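Local coordinates for protein cytosolic IMP-GMP specific 5'-nucleotidase (PDB 4OHF) that probably hydrolyses the 5'-phosphate of purine nucleoside monophosphates such as IMP and GMP, using a bound magnesium ion, at residues 59-64 and 136-141; 194-199 and 227-232; 204-209 and 285-290; 438-441 and 445-448. All coordinates share one frame; numbering follows the deposited sequence.

Contact 1: 59-64 and 136-141; sequences KKFKFN and YGQLVD
Phe61 and Gln138 pass each other in opposite directions, and a CH-pi contact is made where they overlap. Both lie in the long insertion between strands 19-22 and 204-208, consistent with the C1-type cap insertion of HAD-type enzymes. Gln138 CB sits over one face of the phenyl ring, 3.9 Å from its centroid and 21° off the normal, displaced toward the CE1 rim. Leu139 on the same helix, 129-143, approaches from another direction: its CD2 branch lies in the ring plane, at the edge, 3.4 Å from Phe61 CE1. The flat, greasy phenyl suits this place because the ring also touches Leu135 and Leu142, which anchors an otherwise largely exposed loop on the helix. Beyond CB, Gln138 keeps CG beside its backbone N (chi1 -64°) and then runs extended, which carries the amide past the ring to the backbone behind it. Each end of that amide has a partner: OE1 is hydrogen-bonded to Tyr41 OH on helix 33-51, so the glutamine ties two helices and the loop together. Its other end, NE2, donates to Lys62 O at 2.8 Å, with the oxygen lying close to the amide plane of Gln138.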
loop_
_atom_site.group_PDB
_atom_site.type_symbol
_atom_site.label_atom_id
_atom_site.label_comp_id
_atom_site.label_asym_id
_atom_site.label_seq_id
_atom_site.Cartn_x
_atom_site.Cartn_y
_atom_site.Cartn_z
ATOM N N LYS B 59 -6.796 -38.193 -9.509
ATOM C CA LYS B 59 -6.367 -38.758 -10.784
ATOM C C LYS B 59 -7.587 -39.172 -11.604
ATOM O O LYS B 59 -7.519 -39.286 -12.826
ATOM C CB LYS B 59 -5.476 -39.981 -10.551
ATOM C CG LYS B 59 -4.259 -39.727 -9.673
ATOM C CD LYS B 59 -3.495 -41.024 -9.398
ATOM C CE LYS B 59 -2.338 -40.802 -8.437
ATOM N NZ LYS B 59 -1.645 -42.076 -8.097
ATOM N N LYS B 60 -8.705 -39.388 -10.922
ATOM C CA LYS B 60 -9.942 -39.808 -11.574
ATOM C C LYS B 60 -10.712 -38.638 -12.208
ATOM O O LYS B 60 -11.571 -38.841 -13.068
ATOM C CB LYS B 60 -10.825 -40.521 -10.548
ATOM C CG LYS B 60 -11.484 -41.799 -11.047
ATOM C CD LYS B 60 -12.157 -42.556 -9.898
ATOM C CE LYS B 60 -12.778 -43.861 -10.376
ATOM N NZ LYS B 60 -13.824 -43.626 -11.415
ATOM N N PHE B 61 -10.400 -37.419 -11.777
ATOM C CA PHE B 61 -11.058 -36.218 -12.292
ATOM C C PHE B 61 -11.129 -36.166 -13.816
ATOM O O PHE B 61 -10.133 -36.374 -14.505
ATOM C CB PHE B 61 -10.342 -34.963 -11.778
ATOM C CG PHE B 61 -10.639 -34.635 -10.338
ATOM C CD1 PHE B 61 -10.011 -33.556 -9.718
ATOM C CD2 PHE B 61 -11.550 -35.390 -9.602
ATOM C CE1 PHE B 61 -10.284 -33.234 -8.392
ATOM C CE2 PHE B 61 -11.826 -35.076 -8.284
ATOM C CZ PHE B 61 -11.190 -33.993 -7.677
ATOM N N LYS B 62 -12.316 -35.872 -14.333
ATOM C CA LYS B 62 -12.526 -35.789 -15.772
ATOM C C LYS B 62 -12.556 -34.338 -16.220
ATOM O O LYS B 62 -13.141 -33.485 -15.555
ATOM C CB LYS B 62 -13.838 -36.485 -16.160
ATOM C CG LYS B 62 -13.651 -37.725 -17.023
ATOM C CD LYS B 62 -12.696 -38.712 -16.363
ATOM C CE LYS B 62 -12.340 -39.869 -17.289
ATOM N NZ LYS B 62 -11.334 -40.783 -16.659
ATOM N N PHE B 63 -11.919 -34.066 -17.353
ATOM C CA PHE B 63 -11.859 -32.716 -17.894
ATOM C C PHE B 63 -12.905 -32.447 -18.963
ATOM O O PHE B 63 -12.956 -33.124 -19.984
ATOM C CB PHE B 63 -10.464 -32.440 -18.466
ATOM C CG PHE B 63 -10.361 -31.146 -19.230
ATOM C CD1 PHE B 63 -10.551 -31.118 -20.603
ATOM C CD2 PHE B 63 -10.079 -29.952 -18.571
ATOM C CE1 PHE B 63 -10.459 -29.917 -21.312
ATOM C CE2 PHE B 63 -9.986 -28.751 -19.272
ATOM C CZ PHE B 63 -10.175 -28.734 -20.641
ATOM N N ASN B 64 -13.750 -31.455 -18.707
ATOM C CA ASN B 64 -14.776 -31.055 -19.661
ATOM C C ASN B 64 -14.620 -29.568 -19.969
ATOM O O ASN B 64 -14.979 -28.704 -19.160
ATOM C CB ASN B 64 -16.177 -31.337 -19.119
ATOM C CG ASN B 64 -17.262 -30.651 -19.933
ATOM O OD1 ASN B 64 -17.197 -30.579 -21.155
ATOM N ND2 ASN B 64 -18.270 -30.145 -19.250
ATOM N N TYR B 136 -9.714 -26.394 -10.088
ATOM C CA TYR B 136 -9.980 -25.829 -8.772
ATOM C C TYR B 136 -11.391 -26.159 -8.321
ATOM O O TYR B 136 -11.623 -26.501 -7.165
ATOM C CB TYR B 136 -9.806 -24.317 -8.784
ATOM C CG TYR B 136 -9.910 -23.696 -7.409
ATOM C CD1 TYR B 136 -8.922 -23.910 -6.451
ATOM C CD2 TYR B 136 -10.992 -22.893 -7.068
ATOM C CE1 TYR B 136 -9.005 -23.333 -5.186
ATOM C CE2 TYR B 136 -11.091 -22.312 -5.804
ATOM C CZ TYR B 136 -10.095 -22.536 -4.868
ATOM O OH TYR B 136 -10.202 -21.974 -3.617
ATOM N N GLY B 137 -12.337 -26.057 -9.240
ATOM C CA GLY B 137 -13.705 -26.363 -8.887
ATOM C C GLY B 137 -13.830 -27.772 -8.345
ATOM O O GLY B 137 -14.390 -27.985 -7.274
ATOM N N GLN B 138 -13.302 -28.742 -9.087
ATOM C CA GLN B 138 -13.363 -30.140 -8.675
ATOM C C GLN B 138 -12.609 -30.381 -7.377
ATOM O O GLN B 138 -13.067 -31.135 -6.524
ATOM C CB GLN B 138 -12.804 -31.023 -9.784
ATOM C CG GLN B 138 -13.626 -30.957 -11.060
ATOM C CD GLN B 138 -12.886 -31.524 -12.254
ATOM O OE1 GLN B 138 -11.689 -31.266 -12.427
ATOM N NE2 GLN B 138 -13.588 -32.284 -13.092
ATOM N N LEU B 139 -11.461 -29.731 -7.228
ATOM C CA LEU B 139 -10.662 -29.895 -6.031
ATOM C C LEU B 139 -11.452 -29.519 -4.781
ATOM O O LEU B 139 -11.467 -30.277 -3.810
ATOM C CB LEU B 139 -9.381 -29.067 -6.123
ATOM C CG LEU B 139 -8.403 -29.518 -7.211
ATOM C CD1 LEU B 139 -7.120 -28.706 -7.122
ATOM C CD2 LEU B 139 -8.099 -31.001 -7.045
ATOM N N VAL B 140 -12.119 -28.366 -4.794
ATOM C CA VAL B 140 -12.887 -27.955 -3.626
ATOM C C VAL B 140 -14.066 -28.906 -3.413
ATOM O O VAL B 140 -14.473 -29.153 -2.277
ATOM C CB VAL B 140 -13.405 -26.495 -3.743
ATOM C CG1 VAL B 140 -12.255 -25.546 -4.076
ATOM C CG2 VAL B 140 -14.481 -26.411 -4.765
ATOM N N ASP B 141 -14.611 -29.448 -4.500
ATOM C CA ASP B 141 -15.714 -30.396 -4.390
ATOM C C ASP B 141 -15.296 -31.611 -3.572
ATOM O O ASP B 141 -16.099 -32.183 -2.827
ATOM C CB ASP B 141 -16.144 -30.881 -5.766
ATOM C CG ASP B 141 -17.145 -29.963 -6.414
ATOM O OD1 ASP B 141 -17.688 -30.333 -7.483
ATOM O OD2 ASP B 141 -17.389 -28.874 -5.852
#

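Contact 2: 194-199 and 227-232; sequences GLKHFI and FLDKGE
Lys196 reaches out from helix 189-200 and brings its ammonium group up to the carboxylates of Asp229 and Glu232. This is the close part of the contact. NZ lies 2.8 Å from Glu232 OE2 in a hydrogen-bonded salt bridge that uses the syn lone pair of that oxygen, while the bond from NZ to Glu232 OE1 is weak. A second salt bridge links NZ to Asp229 OD2 at 3.0 Å. The lysine and the glutamate come from opposite directions, both chains extended beyond CG, and the lysine's length suits it to a gap in which the nearest backbones, at Lys196 and Leu228, keep their CA atoms 9.7 Å apart. Glu232 OE2 has a further donor, since Asp229 N reaches it at 3.0 Å from above the carboxylate plane; the two bonds together should fix the glutamate's rotation.

The turn 229-232 is the solvent side. All four of its residues are exposed, and apart from the charged ends little of it meets the helix, whereas Phe227 and Leu228 anchor the start of the loop there through Val192. Gly231 has backbone angles that suit glycine, which has no CB to press on the preceding carbonyl oxygen. Glu232 N closes the bend onto Asp229 O at 2.9 Å, giving a type II beta turn whose two end residues share one lysine: a surface salt-bridge network.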
loop_
_atom_site.group_PDB
_atom_site.type_symbol
_atom_site.label_atom_id
_atom_site.label_comp_id
_atom_site.label_asym_id
_atom_site.label_seq_id
_atom_site.Cartn_x
_atom_site.Cartn_y
_atom_site.Cartn_z
ATOM N N GLY B 194 -0.207 -12.744 -44.782
ATOM C CA GLY B 194 -0.438 -11.511 -44.055
ATOM C C GLY B 194 0.829 -10.793 -43.654
ATOM O O GLY B 194 0.952 -9.582 -43.839
ATOM N N LEU B 195 1.773 -11.532 -43.090
ATOM C CA LEU B 195 3.027 -10.937 -42.699
ATOM C C LEU B 195 3.695 -10.346 -43.935
ATOM O O LEU B 195 4.115 -9.185 -43.933
ATOM C CB LEU B 195 3.927 -11.985 -42.048
ATOM C CG LEU B 195 3.415 -12.436 -40.680
ATOM C CD1 LEU B 195 4.235 -13.602 -40.165
ATOM C CD2 LEU B 195 3.479 -11.268 -39.721
ATOM N N LYS B 196 3.780 -11.141 -44.995
ATOM C CA LYS B 196 4.391 -10.668 -46.222
ATOM C C LYS B 196 3.698 -9.388 -46.648
ATOM O O LYS B 196 4.340 -8.394 -46.972
ATOM C CB LYS B 196 4.276 -11.720 -47.314
ATOM C CG LYS B 196 5.309 -12.823 -47.217
ATOM C CD LYS B 196 5.336 -13.588 -48.518
ATOM C CE LYS B 196 6.311 -14.747 -48.503
ATOM N NZ LYS B 196 6.387 -15.410 -49.843
ATOM N N HIS B 197 2.377 -9.409 -46.631
ATOM C CA HIS B 197 1.629 -8.229 -46.994
ATOM C C HIS B 197 2.197 -7.026 -46.241
ATOM O O HIS B 197 2.714 -6.090 -46.844
ATOM C CB HIS B 197 0.162 -8.406 -46.627
ATOM C CG HIS B 197 -0.732 -7.346 -47.193
ATOM N ND1 HIS B 197 -1.907 -6.959 -46.582
ATOM C CD2 HIS B 197 -0.630 -6.604 -48.324
ATOM C CE1 HIS B 197 -2.489 -6.022 -47.311
ATOM N NE2 HIS B 197 -1.735 -5.789 -48.373
ATOM N N PHE B 198 2.105 -7.062 -44.914
ATOM C CA PHE B 198 2.600 -5.969 -44.079
ATOM C C PHE B 198 4.050 -5.572 -44.330
ATOM O O PHE B 198 4.367 -4.385 -44.392
ATOM C CB PHE B 198 2.425 -6.301 -42.592
ATOM C CG PHE B 198 1.084 -5.914 -42.032
ATOM C CD1 PHE B 198 1.000 -5.147 -40.875
ATOM C CD2 PHE B 198 -0.092 -6.304 -42.656
ATOM C CE1 PHE B 198 -0.238 -4.773 -40.350
ATOM C CE2 PHE B 198 -1.333 -5.935 -42.135
ATOM C CZ PHE B 198 -1.400 -5.167 -40.982
ATOM N N ILE B 199 4.936 -6.548 -44.456
ATOM C CA ILE B 199 6.340 -6.241 -44.683
ATOM C C ILE B 199 6.490 -5.502 -46.006
ATOM O O ILE B 199 7.248 -4.538 -46.124
ATOM C CB ILE B 199 7.183 -7.518 -44.726
ATOM C CG1 ILE B 199 7.027 -8.273 -43.408
ATOM C CG2 ILE B 199 8.639 -7.167 -44.963
ATOM C CD1 ILE B 199 7.563 -9.680 -43.440
ATOM N N PHE B 227 4.551 -22.438 -46.011
ATOM C CA PHE B 227 3.927 -21.460 -46.909
ATOM C C PHE B 227 4.892 -20.424 -47.472
ATOM O O PHE B 227 4.473 -19.368 -47.954
ATOM C CB PHE B 227 2.801 -20.728 -46.176
ATOM C CG PHE B 227 1.923 -21.628 -45.376
ATOM C CD1 PHE B 227 1.025 -22.479 -46.003
ATOM C CD2 PHE B 227 2.009 -21.639 -43.985
ATOM C CE1 PHE B 227 0.219 -23.330 -45.259
ATOM C CE2 PHE B 227 1.207 -22.486 -43.231
ATOM C CZ PHE B 227 0.309 -23.335 -43.871
ATOM N N LEU B 228 6.181 -20.715 -47.394
ATOM C CA LEU B 228 7.197 -19.806 -47.911
ATOM C C LEU B 228 7.652 -20.298 -49.285
ATOM O O LEU B 228 7.705 -21.502 -49.529
ATOM C CB LEU B 228 8.387 -19.756 -46.949
ATOM C CG LEU B 228 8.451 -18.749 -45.788
ATOM C CD1 LEU B 228 7.075 -18.432 -45.238
ATOM C CD2 LEU B 228 9.359 -19.324 -44.712
ATOM N N ASP B 229 7.967 -19.375 -50.187
ATOM C CA ASP B 229 8.422 -19.758 -51.520
ATOM C C ASP B 229 9.730 -20.531 -51.427
ATOM O O ASP B 229 10.484 -20.372 -50.464
ATOM C CB ASP B 229 8.622 -18.520 -52.394
ATOM C CG ASP B 229 7.312 -17.858 -52.771
ATOM O OD1 ASP B 229 6.482 -18.528 -53.423
ATOM O OD2 ASP B 229 7.112 -16.675 -52.418
ATOM N N LYS B 230 9.991 -21.373 -52.422
ATOM C CA LYS B 230 11.219 -22.168 -52.443
ATOM C C LYS B 230 12.421 -21.239 -52.242
ATOM O O LYS B 230 12.595 -20.270 -52.982
ATOM C CB LYS B 230 11.347 -22.908 -53.781
ATOM C CG LYS B 230 12.210 -24.168 -53.727
ATOM C CD LYS B 230 11.585 -25.222 -52.804
ATOM C CE LYS B 230 12.451 -26.480 -52.680
ATOM N NZ LYS B 230 12.619 -27.201 -53.976
ATOM N N GLY B 231 13.238 -21.528 -51.232
ATOM C CA GLY B 231 14.396 -20.690 -50.969
ATOM C C GLY B 231 14.241 -19.713 -49.806
ATOM O O GLY B 231 15.212 -19.432 -49.089
ATOM N N GLU B 232 13.032 -19.182 -49.616
ATOM C CA GLU B 232 12.776 -18.245 -48.525
ATOM C C GLU B 232 13.008 -18.902 -47.163
ATOM O O GLU B 232 13.031 -20.123 -47.054
ATOM C CB GLU B 232 11.341 -17.701 -48.615
ATOM C CG GLU B 232 11.170 -16.548 -49.604
ATOM C CD GLU B 232 9.734 -16.042 -49.705
ATOM O OE1 GLU B 232 9.519 -14.985 -50.338
ATOM O OE2 GLU B 232 8.820 -16.699 -49.167
#

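Contact 3: 204-209 and 285-290; sequences KIFILT and KKFTED. With PO4 (phosphate ion), chain H.
Strand 204-208 and helix 284-290 stand well apart, their nearest CA atoms, those of Phe206 and Phe287, being 11.2 Å from each other, so two large side chains are needed to fill the space between them. The phenylalanines come from opposite directions. Phe287 CZ lies over the centre of the Phe206 ring, 3.6 Å above its plane, and Phe287 CE1 follows it over the CE2-CZ side. The planes are inclined at 40° and the centroids are 4.6 Å apart, an oblique pairing. In Phe287 the ring stands anti to the backbone N (chi1 179°), which carries it out from the helix toward the sheet. Both rings are buried, and they share as further neighbours Phe240 of the adjacent strand 240-243 and Ile298 of strand 298-302, two strands away, Phe240 meeting Phe287 edge-to-face. Along the helix Lys286 NZ forms a salt bridge with Asp290 OD2, 2.7 Å away and one turn on, and also bonds to Gly272 O.

The strand itself is held by backbone hydrogen bonds from Phe206 to Ile20 and Leu22, and it ends at Thr209. There OG1 donates to O3 of a phosphate ion at 2.7 Å and is also hydrogen-bonded to Ser211 N. Asp25 N, Asn210 N and Lys247 NZ bind the same ion, which probably came from the crystallisation liquor. A threonine at the end of a central strand, beside the magnesium ligand Asp25 and facing phosphate, is consistent with the motif II threonine or serine of the HAD fold.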
loop_
_atom_site.group_PDB
_atom_site.type_symbol
_atom_site.label_atom_id
_atom_site.label_comp_id
_atom_site.label_asym_id
_atom_site.label_seq_id
_atom_site.Cartn_x
_atom_site.Cartn_y
_atom_site.Cartn_z
ATOM N N LYS B 204 7.829 -3.382 -40.048
ATOM C CA LYS B 204 8.834 -4.256 -39.457
ATOM C C LYS B 204 8.100 -5.141 -38.461
ATOM O O LYS B 204 7.299 -4.661 -37.672
ATOM C CB LYS B 204 9.914 -3.454 -38.733
ATOM C CG LYS B 204 10.996 -2.883 -39.631
ATOM C CD LYS B 204 12.022 -2.165 -38.764
ATOM C CE LYS B 204 13.144 -1.529 -39.569
ATOM N NZ LYS B 204 14.063 -0.772 -38.645
ATOM N N ILE B 205 8.374 -6.437 -38.501
ATOM C CA ILE B 205 7.706 -7.355 -37.603
ATOM C C ILE B 205 8.693 -8.091 -36.721
ATOM O O ILE B 205 9.690 -8.624 -37.208
ATOM C CB ILE B 205 6.888 -8.368 -38.420
ATOM C CG1 ILE B 205 5.918 -7.604 -39.315
ATOM C CG2 ILE B 205 6.140 -9.319 -37.494
ATOM C CD1 ILE B 205 5.186 -8.471 -40.279
ATOM N N PHE B 206 8.424 -8.120 -35.421
ATOM C CA PHE B 206 9.298 -8.838 -34.505
ATOM C C PHE B 206 8.503 -9.752 -33.581
ATOM O O PHE B 206 7.329 -9.503 -33.294
ATOM C CB PHE B 206 10.181 -7.857 -33.696
ATOM C CG PHE B 206 9.436 -6.996 -32.697
ATOM C CD1 PHE B 206 9.316 -7.394 -31.356
ATOM C CD2 PHE B 206 8.945 -5.741 -33.065
ATOM C CE1 PHE B 206 8.728 -6.544 -30.398
ATOM C CE2 PHE B 206 8.353 -4.884 -32.114
ATOM C CZ PHE B 206 8.250 -5.290 -30.777
ATOM N N ILE B 207 9.146 -10.827 -33.138
ATOM C CA ILE B 207 8.536 -11.777 -32.234
ATOM C C ILE B 207 8.975 -11.468 -30.809
ATOM O O ILE B 207 10.138 -11.142 -30.565
ATOM C CB ILE B 207 8.958 -13.213 -32.592
ATOM C CG1 ILE B 207 8.362 -13.592 -33.946
ATOM C CG2 ILE B 207 8.491 -14.197 -31.510
ATOM C CD1 ILE B 207 8.745 -14.959 -34.411
ATOM N N LEU B 208 8.047 -11.560 -29.867
ATOM C CA LEU B 208 8.363 -11.302 -28.462
ATOM C C LEU B 208 7.662 -12.424 -27.692
ATOM O O LEU B 208 6.487 -12.305 -27.324
ATOM C CB LEU B 208 7.823 -9.928 -28.040
ATOM C CG LEU B 208 8.124 -9.401 -26.637
ATOM C CD1 LEU B 208 9.627 -9.178 -26.484
ATOM C CD2 LEU B 208 7.371 -8.095 -26.405
ATOM N N THR B 209 8.397 -13.513 -27.466
ATOM C CA THR B 209 7.857 -14.690 -26.793
ATOM C C THR B 209 8.483 -15.024 -25.449
ATOM O O THR B 209 9.627 -14.687 -25.170
ATOM C CB THR B 209 8.014 -15.940 -27.682
ATOM O OG1 THR B 209 7.665 -17.103 -26.934
ATOM C CG2 THR B 209 9.459 -16.097 -28.156
ATOM N N LYS B 285 11.970 -0.542 -22.808
ATOM C CA LYS B 285 12.667 0.732 -22.765
ATOM C C LYS B 285 13.877 0.737 -23.705
ATOM O O LYS B 285 13.954 1.547 -24.633
ATOM C CB LYS B 285 13.112 1.016 -21.329
ATOM C CG LYS B 285 13.971 2.259 -21.147
ATOM C CD LYS B 285 13.175 3.542 -21.265
ATOM C CE LYS B 285 13.520 4.517 -20.126
ATOM N NZ LYS B 285 14.986 4.763 -19.983
ATOM N N LYS B 286 14.811 -0.182 -23.473
ATOM C CA LYS B 286 16.005 -0.249 -24.306
ATOM C C LYS B 286 15.711 -0.549 -25.770
ATOM O O LYS B 286 16.347 0.013 -26.656
ATOM C CB LYS B 286 16.986 -1.287 -23.753
ATOM C CG LYS B 286 18.223 -1.470 -24.614
ATOM C CD LYS B 286 19.365 -2.043 -23.797
ATOM C CE LYS B 286 20.443 -2.638 -24.689
ATOM N NZ LYS B 286 21.096 -1.633 -25.585
ATOM N N PHE B 287 14.745 -1.431 -26.013
ATOM C CA PHE B 287 14.373 -1.824 -27.369
ATOM C C PHE B 287 13.906 -0.626 -28.171
ATOM O O PHE B 287 14.329 -0.409 -29.306
ATOM C CB PHE B 287 13.262 -2.886 -27.317
ATOM C CG PHE B 287 12.792 -3.350 -28.669
ATOM C CD1 PHE B 287 11.805 -2.651 -29.362
ATOM C CD2 PHE B 287 13.335 -4.498 -29.254
ATOM C CE1 PHE B 287 11.359 -3.086 -30.617
ATOM C CE2 PHE B 287 12.901 -4.944 -30.509
ATOM C CZ PHE B 287 11.910 -4.234 -31.188
ATOM N N THR B 288 13.025 0.152 -27.562
ATOM C CA THR B 288 12.471 1.332 -28.201
ATOM C C THR B 288 13.541 2.400 -28.449
ATOM O O THR B 288 13.540 3.074 -29.490
ATOM C CB THR B 288 11.333 1.910 -27.337
ATOM O OG1 THR B 288 10.335 0.900 -27.139
ATOM C CG2 THR B 288 10.701 3.128 -28.016
ATOM N N GLU B 289 14.457 2.552 -27.498
ATOM C CA GLU B 289 15.519 3.539 -27.646
ATOM C C GLU B 289 16.462 3.143 -28.773
ATOM O O GLU B 289 16.701 3.924 -29.693
ATOM C CB GLU B 289 16.291 3.685 -26.329
ATOM C CG GLU B 289 15.870 4.885 -25.487
ATOM C CD GLU B 289 16.120 4.685 -23.999
ATOM O OE1 GLU B 289 17.181 4.122 -23.643
ATOM O OE2 GLU B 289 15.254 5.101 -23.184
ATOM N N ASP B 290 16.976 1.917 -28.711
ATOM C CA ASP B 290 17.904 1.424 -29.719
ATOM C C ASP B 290 17.343 1.396 -31.136
ATOM O O ASP B 290 18.106 1.349 -32.095
ATOM C CB ASP B 290 18.421 0.037 -29.337
ATOM C CG ASP B 290 19.133 0.034 -28.002
ATOM O OD1 ASP B 290 19.632 1.101 -27.587
ATOM O OD2 ASP B 290 19.204 -1.038 -27.371
HETATM P P PO4 H . 4.519 -16.583 -25.743
HETATM O O1 PO4 H . 5.002 -17.782 -25.007
HETATM O O2 PO4 H . 3.042 -16.545 -25.732
HETATM O O3 PO4 H . 4.999 -16.639 -27.151
HETATM O O4 PO4 H . 5.032 -15.359 -25.077
#

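Contact 4: 438-441 and 445-448; sequences LEHS and YFRA
The rings of His440 and Phe446 meet obliquely: His440 CD2 lies at the edge of the phenyl ring, near its plane, 4.0 Å from Phe446 CE1 and almost as close to CZ. The planes are inclined at 49° and the centroids lie 5.7 Å apart. Just beyond, in segment 445-448, the guanidinium of Arg447 offers one face to Tyr445, with CE2 over its centre, while Arg447 CG sits at the edge of the tyrosine ring.

The contact closes a tight bend between helix 434-438 and strand 445-446. In both His440 and Phe446 CG stands beside the backbone N (chi1 -76° and -71°), yet the side chains cross at about a right angle, so that CD2 of the histidine meets the CE1-CZ edge of the phenyl. Val6 lies against both side chains, and Phe446 also packs on Ile12 of the partner strand 12-13; the phenyl suits this buried position between Val6 and Ile12. The second subunit adds to the surroundings, its Val359 touching His440 and its Lys351 NZ bonding to Tyr445 O.

Histidine fits its place because its ring has two unlike sides. ND1 is hydrogen-bonded to Asp436 O, a backbone acceptor, so ND1 probably carries a proton, while the carbon CD2 faces the phenyl. ND1 is thus satisfied by the preceding helix, and what remains between the rings is chiefly dispersion.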
loop_
_atom_site.group_PDB
_atom_site.type_symbol
_atom_site.label_atom_id
_atom_site.label_comp_id
_atom_site.label_asym_id
_atom_site.label_seq_id
_atom_site.Cartn_x
_atom_site.Cartn_y
_atom_site.Cartn_z
ATOM N N LEU B 438 -4.013 -8.956 -40.094
ATOM C CA LEU B 438 -3.109 -8.924 -41.241
ATOM C C LEU B 438 -3.795 -8.919 -42.597
ATOM O O LEU B 438 -3.150 -8.719 -43.621
ATOM C CB LEU B 438 -2.113 -10.081 -41.164
ATOM C CG LEU B 438 -1.253 -10.135 -39.898
ATOM C CD1 LEU B 438 -0.388 -11.379 -39.932
ATOM C CD2 LEU B 438 -0.398 -8.893 -39.795
ATOM N N GLU B 439 -5.105 -9.124 -42.603
ATOM C CA GLU B 439 -5.872 -9.150 -43.841
ATOM C C GLU B 439 -6.354 -7.730 -44.175
ATOM O O GLU B 439 -6.899 -7.470 -45.241
ATOM C CB GLU B 439 -7.077 -10.072 -43.670
ATOM C CG GLU B 439 -7.400 -10.883 -44.892
ATOM C CD GLU B 439 -6.412 -12.011 -45.092
ATOM O OE1 GLU B 439 -6.572 -13.064 -44.434
ATOM O OE2 GLU B 439 -5.470 -11.839 -45.896
ATOM N N HIS B 440 -6.183 -6.827 -43.219
ATOM C CA HIS B 440 -6.552 -5.431 -43.393
ATOM C C HIS B 440 -5.380 -4.692 -44.011
ATOM O O HIS B 440 -4.271 -5.217 -44.121
ATOM C CB HIS B 440 -6.888 -4.793 -42.048
ATOM C CG HIS B 440 -8.223 -5.193 -41.513
ATOM N ND1 HIS B 440 -8.523 -6.488 -41.152
ATOM C CD2 HIS B 440 -9.350 -4.472 -41.298
ATOM C CE1 HIS B 440 -9.778 -6.548 -40.739
ATOM N NE2 HIS B 440 -10.303 -5.338 -40.817
ATOM N N SER B 441 -5.633 -3.456 -44.405
ATOM C CA SER B 441 -4.602 -2.623 -45.007
ATOM C C SER B 441 -3.596 -2.177 -43.956
ATOM O O SER B 441 -3.970 -1.635 -42.921
ATOM C CB SER B 441 -5.247 -1.391 -45.636
ATOM O OG SER B 441 -4.262 -0.459 -46.029
ATOM N N TYR B 445 -6.850 3.165 -40.812
ATOM C CA TYR B 445 -7.012 4.060 -39.668
ATOM C C TYR B 445 -8.227 3.498 -38.915
ATOM O O TYR B 445 -9.366 3.627 -39.382
ATOM C CB TYR B 445 -7.305 5.493 -40.121
ATOM C CG TYR B 445 -7.262 6.541 -39.017
ATOM C CD1 TYR B 445 -6.134 7.342 -38.836
ATOM C CD2 TYR B 445 -8.359 6.753 -38.173
ATOM C CE1 TYR B 445 -6.094 8.335 -37.850
ATOM C CE2 TYR B 445 -8.329 7.739 -37.178
ATOM C CZ TYR B 445 -7.186 8.531 -37.024
ATOM O OH TYR B 445 -7.130 9.512 -36.050
ATOM N N PHE B 446 -7.977 2.863 -37.774
ATOM C CA PHE B 446 -9.029 2.271 -36.964
ATOM C C PHE B 446 -9.712 3.266 -36.024
ATOM O O PHE B 446 -9.051 3.936 -35.221
ATOM C CB PHE B 446 -8.457 1.122 -36.128
ATOM C CG PHE B 446 -8.097 -0.105 -36.927
ATOM C CD1 PHE B 446 -9.083 -0.886 -37.523
ATOM C CD2 PHE B 446 -6.774 -0.499 -37.061
ATOM C CE1 PHE B 446 -8.751 -2.040 -38.234
ATOM C CE2 PHE B 446 -6.439 -1.655 -37.772
ATOM C CZ PHE B 446 -7.428 -2.419 -38.356
ATOM N N ARG B 447 -11.034 3.355 -36.127
ATOM C CA ARG B 447 -11.835 4.231 -35.267
ATOM C C ARG B 447 -12.903 3.397 -34.566
ATOM O O ARG B 447 -13.318 2.341 -35.056
ATOM C CB ARG B 447 -12.539 5.329 -36.073
ATOM C CG ARG B 447 -11.651 6.438 -36.593
ATOM C CD ARG B 447 -12.421 7.324 -37.574
ATOM N NE ARG B 447 -11.583 8.383 -38.125
ATOM C CZ ARG B 447 -11.099 9.384 -37.401
ATOM N NH1 ARG B 447 -11.383 9.454 -36.110
ATOM N NH2 ARG B 447 -10.305 10.291 -37.958
ATOM N N ALA B 448 -13.361 3.881 -33.420
ATOM C CA ALA B 448 -14.388 3.175 -32.681
ATOM C C ALA B 448 -15.747 3.803 -32.933
ATOM O O ALA B 448 -15.860 5.020 -33.083
ATOM C CB ALA B 448 -14.076 3.219 -31.216
#

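Overall arrangement
From the N terminus, contact 1 comes first, bringing a loop after helix 33-51 onto helix 129-143 and closing 71 intervening residues within the insertion. It stands apart, its centre 41 to 44 Å from the other three. Contacts 2 and 3 follow and cross, their segments alternating along the chain: helix 189-200, strand 204-208, the loop 227-232, then helix 284-290. They touch where Leu195 and Ile199 pack on Ile205, so helix and sheet of the core are joined. Contact 4 closes last, a bend with three residues between its segments. It abuts contact 2 where Phe198 meets Leu438, bringing the C-terminal part of the chain against helix 189-200.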